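Local coordinates for protein chloromuconate cycloisomerase (PDB 4M0X) that is a manganese-binding enzyme of the enolase superfamily, joining an N-terminal alpha/beta domain to a modified TIM-barrel domain, at residues V13-R19 against G330-V336; V34-V38 against L360-L365; G129-I135 against Y314-L320; T300-S304 against L326-G330. All blocks are in the same frame, centred on the assembly; numbering follows the deposited sequence.

Contact 1: residues V13-R19 against G330-V336; sequences VDLPSRR and GLLIDEV
Ser17 and Leu332 form a single beta bridge, their CA atoms 4.5 Å apart, and two backbone hydrogen bonds accompany it. Ile333 N donates to Pro16 O over 3.0 Å, while Arg18 N donates to Leu331 O over 2.7 Å in a nearly straight bond (167° at the hydrogen). One side chain adds a polar link: the Arg18 chain bends at chi3 (-97°), which brings NH1 within 3.1 Å of Leu332 O for a weak bond. Two aliphatic groups cover guanidinium faces. Ile333 CG2 lies 3.5 Å above the plane of Arg18, over its centre, and Leu331 CD1 lies over the centre of the Arg19 group, whose NE forms a salt bridge with Glu152. The remaining side-chain contacts are mostly apolar. Pro16 CB and CG meet Ile333 CG1, Leu15 CD1 touches Leu332 CD1 at 3.9 Å, and Val13 CG1 meets Val336 CG1 obliquely, also at 3.9 Å. Tyr368 of helix 362-368 packs on Leu15 and Pro16. The chemistry thus changes along the seam between strand 5-17 of the N-terminal domain and the loop after barrel strand 323-324: main-chain bonds set the register around Ser17, and aliphatic side chains carry the contact toward Val13.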
loop_
_atom_site.group_PDB
_atom_site.type_symbol
_atom_site.label_atom_id
_atom_site.label_comp_id
_atom_site.label_asym_id
_atom_site.label_seq_id
_atom_site.Cartn_x
_atom_site.Cartn_y
_atom_site.Cartn_z
ATOM N N VAL A 13 27.212 -22.694 -35.742
ATOM C CA VAL A 13 26.828 -22.576 -37.153
ATOM C C VAL A 13 26.574 -21.120 -37.568
ATOM O O VAL A 13 25.963 -20.336 -36.820
ATOM C CB VAL A 13 25.538 -23.365 -37.426
ATOM C CG1 VAL A 13 25.108 -23.190 -38.889
ATOM C CG2 VAL A 13 25.689 -24.808 -37.012
ATOM N N ASP A 14 27.031 -20.733 -38.742
ATOM C CA ASP A 14 26.780 -19.354 -39.175
ATOM C C ASP A 14 25.894 -19.458 -40.374
ATOM O O ASP A 14 26.190 -20.220 -41.282
ATOM C CB ASP A 14 28.054 -18.589 -39.559
ATOM C CG ASP A 14 29.018 -18.362 -38.381
ATOM O OD1 ASP A 14 28.623 -17.839 -37.290
ATOM O OD2 ASP A 14 30.217 -18.684 -38.584
ATOM N N LEU A 15 24.808 -18.710 -40.386
ATOM C CA LEU A 15 23.832 -18.834 -41.469
ATOM C C LEU A 15 23.671 -17.565 -42.263
ATOM O O LEU A 15 23.372 -16.504 -41.707
ATOM C CB LEU A 15 22.469 -19.301 -40.925
ATOM C CG LEU A 15 22.455 -20.746 -40.419
ATOM C CD1 LEU A 15 21.070 -21.131 -39.946
ATOM C CD2 LEU A 15 22.941 -21.712 -41.498
ATOM N N PRO A 16 23.863 -17.662 -43.578
ATOM C CA PRO A 16 23.710 -16.514 -44.480
ATOM C C PRO A 16 22.314 -15.904 -44.360
ATOM O O PRO A 16 21.327 -16.618 -44.398
ATOM C CB PRO A 16 23.912 -17.139 -45.853
ATOM C CG PRO A 16 23.417 -18.528 -45.677
ATOM C CD PRO A 16 23.975 -18.914 -44.330
ATOM N N SER A 17 22.249 -14.588 -44.213
ATOM C CA SER A 17 20.986 -13.897 -43.954
ATOM C C SER A 17 20.650 -12.845 -45.004
ATOM O O SER A 17 21.505 -12.058 -45.388
ATOM C CB SER A 17 21.031 -13.243 -42.582
ATOM O OG SER A 17 20.220 -12.095 -42.599
ATOM N N ARG A 18 19.384 -12.808 -45.412
ATOM C CA ARG A 18 18.924 -12.022 -46.569
ATOM C C ARG A 18 19.183 -10.509 -46.496
ATOM O O ARG A 18 19.405 -9.873 -47.527
ATOM C CB ARG A 18 17.447 -12.306 -46.837
ATOM C CG ARG A 18 17.030 -12.122 -48.277
ATOM C CD ARG A 18 15.636 -12.683 -48.518
ATOM N NE ARG A 18 15.647 -14.035 -49.081
ATOM C CZ ARG A 18 15.587 -15.157 -48.363
ATOM N NH1 ARG A 18 15.526 -15.101 -47.035
ATOM N NH2 ARG A 18 15.580 -16.340 -48.973
ATOM N N ARG A 19 19.144 -9.932 -45.298
ATOM C CA ARG A 19 19.519 -8.529 -45.087
ATOM C C ARG A 19 20.102 -8.337 -43.676
ATOM O O ARG A 19 19.849 -9.152 -42.780
ATOM C CB ARG A 19 18.359 -7.550 -45.381
ATOM C CG ARG A 19 17.042 -7.794 -44.649
ATOM C CD ARG A 19 16.219 -6.511 -44.550
ATOM N NE ARG A 19 15.056 -6.610 -43.651
ATOM C CZ ARG A 19 15.102 -6.680 -42.315
ATOM N NH1 ARG A 19 16.267 -6.695 -41.674
ATOM N NH2 ARG A 19 13.973 -6.772 -41.620
ATOM N N GLY A 330 12.200 -16.940 -42.357
ATOM C CA GLY A 330 11.921 -16.358 -43.686
ATOM C C GLY A 330 13.048 -15.531 -44.293
ATOM O O GLY A 330 13.265 -15.579 -45.510
ATOM N N LEU A 331 13.758 -14.792 -43.429
ATOM C CA LEU A 331 14.956 -14.020 -43.757
ATOM C C LEU A 331 16.308 -14.761 -43.914
ATOM O O LEU A 331 17.303 -14.133 -44.295
ATOM C CB LEU A 331 15.149 -12.908 -42.725
ATOM C CG LEU A 331 14.313 -11.646 -42.956
ATOM C CD1 LEU A 331 14.718 -10.616 -41.915
ATOM C CD2 LEU A 331 14.437 -11.089 -44.380
ATOM N N LEU A 332 16.382 -16.050 -43.592
ATOM C CA LEU A 332 17.621 -16.809 -43.808
ATOM C C LEU A 332 17.649 -17.324 -45.247
ATOM O O LEU A 332 16.598 -17.718 -45.735
ATOM C CB LEU A 332 17.708 -17.974 -42.830
ATOM C CG LEU A 332 17.681 -17.612 -41.340
ATOM C CD1 LEU A 332 17.937 -18.833 -40.479
ATOM C CD2 LEU A 332 18.685 -16.514 -41.006
ATOM N N ILE A 333 18.803 -17.287 -45.943
ATOM C CA ILE A 333 18.877 -17.896 -47.282
ATOM C C ILE A 333 19.195 -19.375 -47.238
ATOM O O ILE A 333 18.894 -20.078 -48.192
ATOM C CB ILE A 333 19.753 -17.167 -48.342
ATOM C CG1 ILE A 333 21.152 -16.899 -47.843
ATOM C CG2 ILE A 333 19.113 -15.858 -48.780
ATOM C CD1 ILE A 333 21.418 -15.421 -47.586
ATOM N N ASP A 334 19.734 -19.868 -46.136
ATOM C CA ASP A 334 19.921 -21.306 -45.970
ATOM C C ASP A 334 19.961 -21.697 -44.488
ATOM O O ASP A 334 20.120 -20.840 -43.632
ATOM C CB ASP A 334 21.195 -21.748 -46.671
ATOM C CG ASP A 334 21.187 -23.221 -47.067
ATOM O OD1 ASP A 334 20.439 -24.050 -46.497
ATOM O OD2 ASP A 334 21.986 -23.557 -47.958
ATOM N N GLU A 335 19.821 -22.991 -44.203
ATOM C CA GLU A 335 19.550 -23.493 -42.853
ATOM C C GLU A 335 20.220 -24.846 -42.592
ATOM O O GLU A 335 20.870 -25.380 -43.471
ATOM C CB GLU A 335 18.039 -23.588 -42.616
ATOM C CG GLU A 335 17.307 -22.273 -42.859
ATOM C CD GLU A 335 16.143 -22.005 -41.889
ATOM O OE1 GLU A 335 16.265 -22.383 -40.668
ATOM O OE2 GLU A 335 15.120 -21.398 -42.365
ATOM N N VAL A 336 20.106 -25.385 -41.382
ATOM C CA VAL A 336 20.593 -26.764 -41.161
ATOM C C VAL A 336 19.448 -27.787 -41.119
ATOM O O VAL A 336 19.634 -28.919 -40.717
ATOM C CB VAL A 336 21.608 -26.923 -39.989
ATOM C CG1 VAL A 336 22.791 -25.994 -40.189
ATOM C CG2 VAL A 336 20.978 -26.694 -38.623
#

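Contact 2: residues V34-V38 against L360-L365; sequences VLVRV and LDEERL
The Arg37 guanidinium has Leu360 CD1 over one face, with Arg37 NE 3.3 Å from that methyl, and Glu362 OE1 at its edge, near its plane. Leu365 CD2 approaches obliquely, 3.5 Å from Arg37 NH1. The setting is a strand of the N-terminal antiparallel sheet packed against the capped start of the C-terminal helix 362-368. Arg37 NH2 and Glu362 OE1 form a salt bridge of 2.7 Å, but the hydrogen bond within it is weak, and the guanidinium and carboxylate planes stand 76° apart, so this is not a flat two-pronged pairing. A bend at chi3 (91°) turns the guanidinium toward the helix start, and Glu45 of the adjacent strand 45-51 takes NE in a second salt bridge. Glu362 and Glu45 thus probably both help to balance the charge and hold the group's orientation. Deeper in the contact, Leu35 and Leu360 meet tip to tip, CD2 to CD2 at 3.7 Å, and Leu365 CD2 closes on Leu35 CD2 at 4.1 Å. The Leu365 side chain also rests on Val13 of strand 5-17. The helix that presents these groups begins at Asp361, its N-cap: OD1 accepts a weak bond from Glu363 N and a straight one (172°) from Arg364 N, which arrives from above the carboxylate plane. The other oxygen, Asp361 OD2, forms a salt bridge with Arg364 NE at 3.0 Å.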
loop_
_atom_site.group_PDB
_atom_site.type_symbol
_atom_site.label_atom_id
_atom_site.label_comp_id
_atom_site.label_asym_id
_atom_site.label_seq_id
_atom_site.Cartn_x
_atom_site.Cartn_y
_atom_site.Cartn_z
ATOM N N VAL A 34 24.287 -22.161 -31.950
ATOM C CA VAL A 34 24.944 -23.391 -31.606
ATOM C C VAL A 34 23.914 -24.458 -31.947
ATOM O O VAL A 34 22.783 -24.403 -31.449
ATOM C CB VAL A 34 25.340 -23.435 -30.105
ATOM C CG1 VAL A 34 26.059 -24.731 -29.767
ATOM C CG2 VAL A 34 26.235 -22.261 -29.743
ATOM N N LEU A 35 24.252 -25.417 -32.801
ATOM C CA LEU A 35 23.315 -26.540 -32.992
ATOM C C LEU A 35 23.584 -27.715 -32.040
ATOM O O LEU A 35 24.641 -28.324 -32.103
ATOM C CB LEU A 35 23.251 -27.023 -34.445
ATOM C CG LEU A 35 22.200 -28.127 -34.481
ATOM C CD1 LEU A 35 20.894 -27.585 -35.015
ATOM C CD2 LEU A 35 22.650 -29.340 -35.267
ATOM N N VAL A 36 22.644 -28.015 -31.148
ATOM C CA VAL A 36 22.843 -29.125 -30.186
ATOM C C VAL A 36 22.249 -30.416 -30.706
ATOM O O VAL A 36 21.197 -30.404 -31.360
ATOM C CB VAL A 36 22.306 -28.822 -28.796
ATOM C CG1 VAL A 36 22.200 -30.103 -27.961
ATOM C CG2 VAL A 36 23.223 -27.829 -28.116
ATOM N N ARG A 37 22.956 -31.518 -30.457
ATOM C CA ARG A 37 22.516 -32.822 -30.918
ATOM C C ARG A 37 22.626 -33.809 -29.827
ATOM O O ARG A 37 23.634 -33.869 -29.117
ATOM C CB ARG A 37 23.344 -33.297 -32.083
ATOM C CG ARG A 37 22.991 -32.554 -33.347
ATOM C CD ARG A 37 24.095 -32.805 -34.337
ATOM N NE ARG A 37 23.804 -33.979 -35.144
ATOM C CZ ARG A 37 24.637 -34.473 -36.039
ATOM N NH1 ARG A 37 25.822 -33.897 -36.203
ATOM N NH2 ARG A 37 24.277 -35.540 -36.731
ATOM N N VAL A 38 21.562 -34.574 -29.676
ATOM C CA VAL A 38 21.468 -35.534 -28.603
ATOM C C VAL A 38 21.179 -36.829 -29.328
ATOM O O VAL A 38 20.207 -36.895 -30.075
ATOM C CB VAL A 38 20.344 -35.165 -27.594
ATOM C CG1 VAL A 38 20.459 -36.012 -26.342
ATOM C CG2 VAL A 38 20.435 -33.707 -27.176
ATOM N N LEU A 360 17.475 -32.521 -39.187
ATOM C CA LEU A 360 18.797 -32.113 -39.655
ATOM C C LEU A 360 19.066 -32.374 -41.142
ATOM O O LEU A 360 18.648 -33.378 -41.714
ATOM C CB LEU A 360 19.885 -32.811 -38.877
ATOM C CG LEU A 360 20.481 -31.942 -37.795
ATOM C CD1 LEU A 360 21.716 -32.651 -37.261
ATOM C CD2 LEU A 360 20.806 -30.540 -38.301
ATOM N N ASP A 361 19.794 -31.463 -41.757
ATOM C CA ASP A 361 20.454 -31.780 -42.994
ATOM C C ASP A 361 21.944 -31.766 -42.708
ATOM O O ASP A 361 22.546 -30.705 -42.567
ATOM C CB ASP A 361 20.093 -30.771 -44.074
ATOM C CG ASP A 361 20.842 -31.008 -45.371
ATOM O OD1 ASP A 361 22.049 -31.380 -45.338
ATOM O OD2 ASP A 361 20.211 -30.785 -46.432
ATOM N N GLU A 362 22.542 -32.949 -42.655
ATOM C CA GLU A 362 23.916 -33.051 -42.164
ATOM C C GLU A 362 24.963 -32.457 -43.112
ATOM O O GLU A 362 26.057 -32.088 -42.703
ATOM C CB GLU A 362 24.223 -34.479 -41.748
ATOM C CG GLU A 362 23.507 -34.833 -40.466
ATOM C CD GLU A 362 24.161 -35.973 -39.726
ATOM O OE1 GLU A 362 25.314 -35.796 -39.243
ATOM O OE2 GLU A 362 23.521 -37.045 -39.627
ATOM N N GLU A 363 24.601 -32.330 -44.371
ATOM C CA GLU A 363 25.491 -31.688 -45.308
ATOM C C GLU A 363 25.491 -30.190 -45.058
ATOM O O GLU A 363 26.564 -29.569 -44.985
ATOM C CB GLU A 363 25.119 -32.027 -46.763
ATOM C CG GLU A 363 25.895 -31.267 -47.828
ATOM C CD GLU A 363 27.410 -31.380 -47.711
ATOM O OE1 GLU A 363 27.932 -32.246 -46.962
ATOM O OE2 GLU A 363 28.086 -30.576 -48.395
ATOM N N ARG A 364 24.298 -29.615 -44.899
ATOM C CA ARG A 364 24.195 -28.188 -44.564
ATOM C C ARG A 364 24.860 -27.859 -43.225
ATOM O O ARG A 364 25.539 -26.834 -43.101
ATOM C CB ARG A 364 22.745 -27.752 -44.537
ATOM C CG ARG A 364 22.219 -27.301 -45.857
ATOM C CD ARG A 364 20.774 -27.698 -45.900
ATOM N NE ARG A 364 20.336 -27.872 -47.272
ATOM C CZ ARG A 364 19.497 -27.052 -47.868
ATOM N NH1 ARG A 364 18.978 -26.043 -47.165
ATOM N NH2 ARG A 364 19.147 -27.261 -49.133
ATOM N N LEU A 365 24.653 -28.715 -42.226
ATOM C CA LEU A 365 25.292 -28.509 -40.953
ATOM C C LEU A 365 26.809 -28.424 -41.162
ATOM O O LEU A 365 27.466 -27.500 -40.658
ATOM C CB LEU A 365 24.940 -29.602 -39.934
ATOM C CG LEU A 365 25.831 -29.537 -38.676
ATOM C CD1 LEU A 365 25.682 -28.220 -37.920
ATOM C CD2 LEU A 365 25.589 -30.706 -37.737
#

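Contact 3: residues G129-I135 against Y314-L320; sequences GLRRKRI and YGTMPDL
This contact lies beside the first and last parallel strands of the beta/alpha barrel, where barrels of this family close on themselves: Arg131 and Arg132, just before the first strand 134-141, meet the backbone at the C-terminal end of helix 304-316, which leads to the last parallel barrel strand, 323-324. Three successive carbonyls are gripped. Arg131 N donates to Gly315 O over 2.6 Å, almost straight at 176°. From the same residue, NE reaches Thr316 O at 2.9 Å, standing above the carbonyl plane; the side chain is extended, so that Pro318 CB lies over one face of its guanidinium, 3.6 Å above the plane and offset toward the rim. Arg132 takes the third carbonyl end-on: NH1 and NH2 both donate to Met317 O, at 2.7 and 2.9 Å, and this oxygen lies in the guanidinium plane while both donors lie in the carbonyl plane. With CG between the backbone N and the carbonyl carbon (chi1 59°) and a bend at chi3 (74°), the group is directed there, and the paired bonds fix its rotation. Two positive groups at the carbonyl end of a helix would probably be favoured by the helix dipole. Beside these bonds, Leu130 CD2 packs on Gly315 CA. Ile135 completes the contact, crossing Leu320 at about a right angle with CG2 3.6 Å from Leu320 CD1, and placing CD1 3.9 Å from Tyr314 CB. Around it, Arg282 of helix 278-291 borders Arg131 and Pro318, Cys324 of strand 323-324 lies against Ile135 and Tyr314, strand 347-349 pairs with Ile135 through Leu348, and Gln91 of a second subunit packs on Arg131.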
loop_
_atom_site.group_PDB
_atom_site.type_symbol
_atom_site.label_atom_id
_atom_site.label_comp_id
_atom_site.label_asym_id
_atom_site.label_seq_id
_atom_site.Cartn_x
_atom_site.Cartn_y
_atom_site.Cartn_z
ATOM N N GLY A 129 -1.861 -30.422 -27.583
ATOM C CA GLY A 129 -2.411 -30.281 -28.934
ATOM C C GLY A 129 -2.524 -28.846 -29.421
ATOM O O GLY A 129 -2.712 -27.931 -28.620
ATOM N N LEU A 130 -2.396 -28.646 -30.733
ATOM C CA LEU A 130 -2.467 -27.305 -31.316
ATOM C C LEU A 130 -3.850 -26.733 -31.092
ATOM O O LEU A 130 -4.812 -27.479 -31.098
ATOM C CB LEU A 130 -2.199 -27.343 -32.816
ATOM C CG LEU A 130 -0.830 -27.685 -33.397
ATOM C CD1 LEU A 130 -0.980 -27.892 -34.899
ATOM C CD2 LEU A 130 0.166 -26.593 -33.091
ATOM N N ARG A 131 -3.936 -25.415 -30.881
ATOM C CA ARG A 131 -5.208 -24.674 -30.931
ATOM C C ARG A 131 -5.358 -23.846 -32.196
ATOM O O ARG A 131 -6.345 -23.139 -32.361
ATOM C CB ARG A 131 -5.319 -23.763 -29.750
ATOM C CG ARG A 131 -5.014 -24.510 -28.482
ATOM C CD ARG A 131 -5.588 -23.766 -27.329
ATOM N NE ARG A 131 -4.894 -24.172 -26.138
ATOM C CZ ARG A 131 -5.358 -23.983 -24.912
ATOM N NH1 ARG A 131 -6.547 -23.411 -24.730
ATOM N NH2 ARG A 131 -4.625 -24.360 -23.877
ATOM N N ARG A 132 -4.384 -23.926 -33.093
ATOM C CA ARG A 132 -4.487 -23.249 -34.371
ATOM C C ARG A 132 -3.424 -23.849 -35.256
ATOM O O ARG A 132 -2.399 -24.326 -34.749
ATOM C CB ARG A 132 -4.335 -21.723 -34.200
ATOM C CG ARG A 132 -3.019 -21.241 -33.568
ATOM C CD ARG A 132 -3.020 -19.776 -33.131
ATOM N NE ARG A 132 -3.811 -19.496 -31.912
ATOM C CZ ARG A 132 -3.531 -19.861 -30.643
ATOM N NH1 ARG A 132 -2.481 -20.594 -30.302
ATOM N NH2 ARG A 132 -4.342 -19.483 -29.679
ATOM N N LYS A 133 -3.670 -23.858 -36.568
ATOM C CA LYS A 133 -2.715 -24.473 -37.518
ATOM C C LYS A 133 -1.826 -23.435 -38.199
ATOM O O LYS A 133 -0.775 -23.760 -38.752
ATOM C CB LYS A 133 -3.444 -25.347 -38.559
ATOM C CG LYS A 133 -4.351 -26.418 -37.957
ATOM C CD LYS A 133 -4.449 -27.650 -38.849
ATOM C CE LYS A 133 -5.471 -28.679 -38.341
ATOM N NZ LYS A 133 -6.846 -28.122 -38.261
ATOM N N ARG A 134 -2.259 -22.181 -38.142
ATOM C CA ARG A 134 -1.561 -21.092 -38.802
ATOM C C ARG A 134 -1.426 -19.926 -37.839
ATOM O O ARG A 134 -2.282 -19.716 -37.014
ATOM C CB ARG A 134 -2.313 -20.681 -40.090
ATOM C CG ARG A 134 -1.938 -21.494 -41.332
ATOM C CD ARG A 134 -2.968 -21.433 -42.449
ATOM N NE ARG A 134 -4.144 -22.249 -42.113
ATOM C CZ ARG A 134 -4.345 -23.520 -42.491
ATOM N NH1 ARG A 134 -3.447 -24.160 -43.254
ATOM N NH2 ARG A 134 -5.459 -24.158 -42.097
ATOM N N ILE A 135 -0.342 -19.173 -37.932
ATOM C CA ILE A 135 -0.242 -17.924 -37.167
ATOM C C ILE A 135 0.059 -16.704 -38.054
ATOM O O ILE A 135 0.936 -16.773 -38.904
ATOM C CB ILE A 135 0.830 -18.000 -36.077
ATOM C CG1 ILE A 135 1.017 -19.441 -35.596
ATOM C CG2 ILE A 135 0.445 -17.040 -34.956
ATOM C CD1 ILE A 135 2.018 -19.604 -34.479
ATOM N N TYR A 314 3.631 -21.869 -29.574
ATOM C CA TYR A 314 2.695 -20.780 -29.823
ATOM C C TYR A 314 1.353 -21.316 -30.305
ATOM O O TYR A 314 0.316 -20.782 -29.952
ATOM C CB TYR A 314 3.278 -19.775 -30.809
ATOM C CG TYR A 314 4.648 -19.201 -30.452
ATOM C CD1 TYR A 314 5.214 -19.413 -29.195
ATOM C CD2 TYR A 314 5.359 -18.397 -31.364
ATOM C CE1 TYR A 314 6.452 -18.882 -28.862
ATOM C CE2 TYR A 314 6.607 -17.859 -31.028
ATOM C CZ TYR A 314 7.148 -18.114 -29.775
ATOM O OH TYR A 314 8.379 -17.605 -29.389
ATOM N N GLY A 315 1.368 -22.380 -31.093
ATOM C CA GLY A 315 0.132 -23.051 -31.463
ATOM C C GLY A 315 -0.583 -23.792 -30.319
ATOM O O GLY A 315 -1.806 -24.022 -30.400
ATOM N N THR A 316 0.140 -24.201 -29.274
ATOM C CA THR A 316 -0.547 -24.818 -28.152
ATOM C C THR A 316 -1.139 -23.759 -27.244
ATOM O O THR A 316 -2.023 -24.032 -26.476
ATOM C CB THR A 316 0.320 -25.795 -27.294
ATOM O OG1 THR A 316 1.204 -25.074 -26.434
ATOM C CG2 THR A 316 1.113 -26.785 -28.137
ATOM N N MET A 317 -0.632 -22.540 -27.330
ATOM C CA MET A 317 -0.934 -21.501 -26.346
ATOM C C MET A 317 -2.343 -20.937 -26.477
ATOM O O MET A 317 -2.850 -20.786 -27.595
ATOM C CB MET A 317 0.077 -20.387 -26.488
ATOM C CG MET A 317 1.307 -20.602 -25.645
ATOM S SD MET A 317 2.593 -19.414 -26.079
ATOM C CE MET A 317 1.921 -17.834 -25.596
ATOM N N PRO A 318 -2.982 -20.626 -25.329
ATOM C CA PRO A 318 -4.367 -20.179 -25.391
ATOM C C PRO A 318 -4.479 -18.756 -25.908
ATOM O O PRO A 318 -5.572 -18.340 -26.307
ATOM C CB PRO A 318 -4.827 -20.257 -23.933
ATOM C CG PRO A 318 -3.586 -20.050 -23.130
ATOM C CD PRO A 318 -2.484 -20.701 -23.934
ATOM N N ASP A 319 -3.369 -18.017 -25.910
ATOM C CA ASP A 319 -3.422 -16.590 -26.218
ATOM C C ASP A 319 -2.183 -16.117 -26.949
ATOM O O ASP A 319 -1.070 -16.293 -26.477
ATOM C CB ASP A 319 -3.627 -15.765 -24.933
ATOM C CG ASP A 319 -3.738 -14.263 -25.200
ATOM O OD1 ASP A 319 -2.709 -13.575 -25.355
ATOM O OD2 ASP A 319 -4.871 -13.748 -25.256
ATOM N N LEU A 320 -2.398 -15.511 -28.111
ATOM C CA LEU A 320 -1.359 -14.756 -28.788
ATOM C C LEU A 320 -2.042 -13.544 -29.351
ATOM O O LEU A 320 -2.021 -13.339 -30.560
ATOM C CB LEU A 320 -0.804 -15.533 -29.966
ATOM C CG LEU A 320 -0.123 -16.877 -29.922
ATOM C CD1 LEU A 320 0.212 -17.062 -31.376
ATOM C CD2 LEU A 320 1.155 -16.917 -29.089
#

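Contact 4: residues T300-S304 against L326-G330; sequences TPESS and LFGPG
Glu302 turns back on itself to meet Leu326 and Pro329: chi1 of 56° puts CG between the backbone N and the carbonyl carbon, and a bend at chi2 (-48°) then carries OE1 to 3.4 Å from Leu326 CD2 and 3.5 Å from Pro329 CD. The other oxygen, OE2, accepts from Thr300 N at 3.0 Å in a straight bond (168°), tying the carboxylate to its own loop. The intervening Pro301 follows a cis peptide bond, and its CB rests 4.2 Å from Gly328 CA. No hydrogen bond joins the two segments; the contact is made largely by the Pro329 ring lying along the carbonyls of Glu302 and Ser303 and against the Ser304 hydroxyl. Its CD approaches Glu302 O at 3.2 Å, CG is 3.5 Å from Ser303 O, and CB is 3.4 Å from Ser304 OG. That hydroxyl has its polar partner in Leu341 N. Ser303 is the N-cap of helix 304-316: its OG caps Val305 N and is also hydrogen-bonded to Glu49 of the N-terminal domain, whose strand 45-51 further touches Glu302 through Glu49 and Val51. Both segments are loops that follow barrel strands, 294-297 and 323-324. They belong to the C-terminal rim of the beta/alpha barrel, where enolase-superfamily enzymes keep their active site, consistent with the manganese ion about 9 Å from the side chain of Pro301.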
loop_
_atom_site.group_PDB
_atom_site.type_symbol
_atom_site.label_atom_id
_atom_site.label_comp_id
_atom_site.label_asym_id
_atom_site.label_seq_id
_atom_site.Cartn_x
_atom_site.Cartn_y
_atom_site.Cartn_z
ATOM N N THR A 300 13.670 -14.343 -31.335
ATOM C CA THR A 300 14.967 -14.038 -30.743
ATOM C C THR A 300 15.865 -13.144 -31.637
ATOM O O THR A 300 16.512 -12.226 -31.146
ATOM C CB THR A 300 15.666 -15.306 -30.207
ATOM O OG1 THR A 300 14.910 -15.833 -29.115
ATOM C CG2 THR A 300 17.043 -14.989 -29.706
ATOM N N PRO A 301 15.896 -13.376 -32.952
ATOM C CA PRO A 301 15.221 -14.382 -33.744
ATOM C C PRO A 301 16.014 -15.674 -33.705
ATOM O O PRO A 301 16.963 -15.799 -32.941
ATOM C CB PRO A 301 15.224 -13.773 -35.168
ATOM C CG PRO A 301 15.963 -12.475 -35.061
ATOM C CD PRO A 301 16.771 -12.557 -33.802
ATOM N N GLU A 302 15.631 -16.617 -34.544
ATOM C CA GLU A 302 16.207 -17.948 -34.526
ATOM C C GLU A 302 16.062 -18.537 -35.932
ATOM O O GLU A 302 15.363 -17.966 -36.799
ATOM C CB GLU A 302 15.504 -18.809 -33.457
ATOM C CG GLU A 302 13.979 -18.948 -33.570
ATOM C CD GLU A 302 13.255 -17.622 -33.781
ATOM O OE1 GLU A 302 12.889 -17.332 -34.951
ATOM O OE2 GLU A 302 13.087 -16.855 -32.794
ATOM N N SER A 303 16.737 -19.655 -36.164
ATOM C CA SER A 303 16.647 -20.330 -37.423
ATOM C C SER A 303 15.373 -21.165 -37.395
ATOM O O SER A 303 14.562 -21.040 -36.470
ATOM C CB SER A 303 17.831 -21.246 -37.551
ATOM O OG SER A 303 17.667 -22.279 -36.609
ATOM N N SER A 304 15.209 -22.051 -38.379
ATOM C CA SER A 304 14.053 -22.937 -38.381
ATOM C C SER A 304 14.076 -24.017 -37.308
ATOM O O SER A 304 13.015 -24.537 -36.957
ATOM C CB SER A 304 13.830 -23.537 -39.750
ATOM O OG SER A 304 13.293 -22.531 -40.593
ATOM N N LEU A 326 7.333 -14.653 -35.700
ATOM C CA LEU A 326 8.275 -15.682 -36.115
ATOM C C LEU A 326 8.642 -15.595 -37.578
ATOM O O LEU A 326 8.501 -16.577 -38.291
ATOM C CB LEU A 326 7.775 -17.072 -35.803
ATOM C CG LEU A 326 8.102 -17.598 -34.425
ATOM C CD1 LEU A 326 7.442 -18.954 -34.225
ATOM C CD2 LEU A 326 9.603 -17.720 -34.253
ATOM N N PHE A 327 9.144 -14.432 -38.008
ATOM C CA PHE A 327 9.486 -14.144 -39.408
ATOM C C PHE A 327 10.958 -14.484 -39.644
ATOM O O PHE A 327 11.402 -14.604 -40.778
ATOM C CB PHE A 327 9.311 -12.652 -39.680
ATOM C CG PHE A 327 10.246 -11.810 -38.865
ATOM C CD1 PHE A 327 11.547 -11.580 -39.289
ATOM C CD2 PHE A 327 9.857 -11.312 -37.640
ATOM C CE1 PHE A 327 12.442 -10.851 -38.518
ATOM C CE2 PHE A 327 10.737 -10.579 -36.863
ATOM C CZ PHE A 327 12.034 -10.352 -37.299
ATOM N N GLY A 328 11.719 -14.606 -38.567
ATOM C CA GLY A 328 13.171 -14.783 -38.649
ATOM C C GLY A 328 13.658 -15.743 -39.711
ATOM O O GLY A 328 14.346 -15.327 -40.647
ATOM N N PRO A 329 13.322 -17.042 -39.574
ATOM C CA PRO A 329 13.641 -18.011 -40.632
ATOM C C PRO A 329 13.358 -17.525 -42.082
ATOM O O PRO A 329 14.207 -17.662 -42.928
ATOM C CB PRO A 329 12.765 -19.206 -40.264
ATOM C CG PRO A 329 12.715 -19.144 -38.786
ATOM C CD PRO A 329 12.589 -17.684 -38.463
ATOM N N GLY A 330 12.200 -16.940 -42.357
ATOM C CA GLY A 330 11.921 -16.358 -43.686
ATOM C C GLY A 330 13.048 -15.531 -44.293
ATOM O O GLY A 330 13.265 -15.579 -45.510
#

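Contacts 1 and 4 share Gly330, their centres about 9 Å apart, and Glu335 OE1 lies 2.5 Å from Ser304 N, probably as a hydrogen bond. Contacts 1 and 2 meet through a salt bridge, Asp334 OD1 to Arg364 NH1 at 2.6 Å, and use neighbouring strands of the N-terminal sheet. Contact 3 stands apart from these two, its centre about 26 Å from that of contact 1, but touches contact 4 where Tyr314 CE2 packs on Leu326 CD1 at 3.5 Å. The manganese site of Asp196, Glu222 and Asp247 is nearer to contact 4 (about 9 Å from the Pro301 side chain) than to Tyr314 of contact 3 (about 11 Å) or Arg19 of contact 1 (about 14 Å).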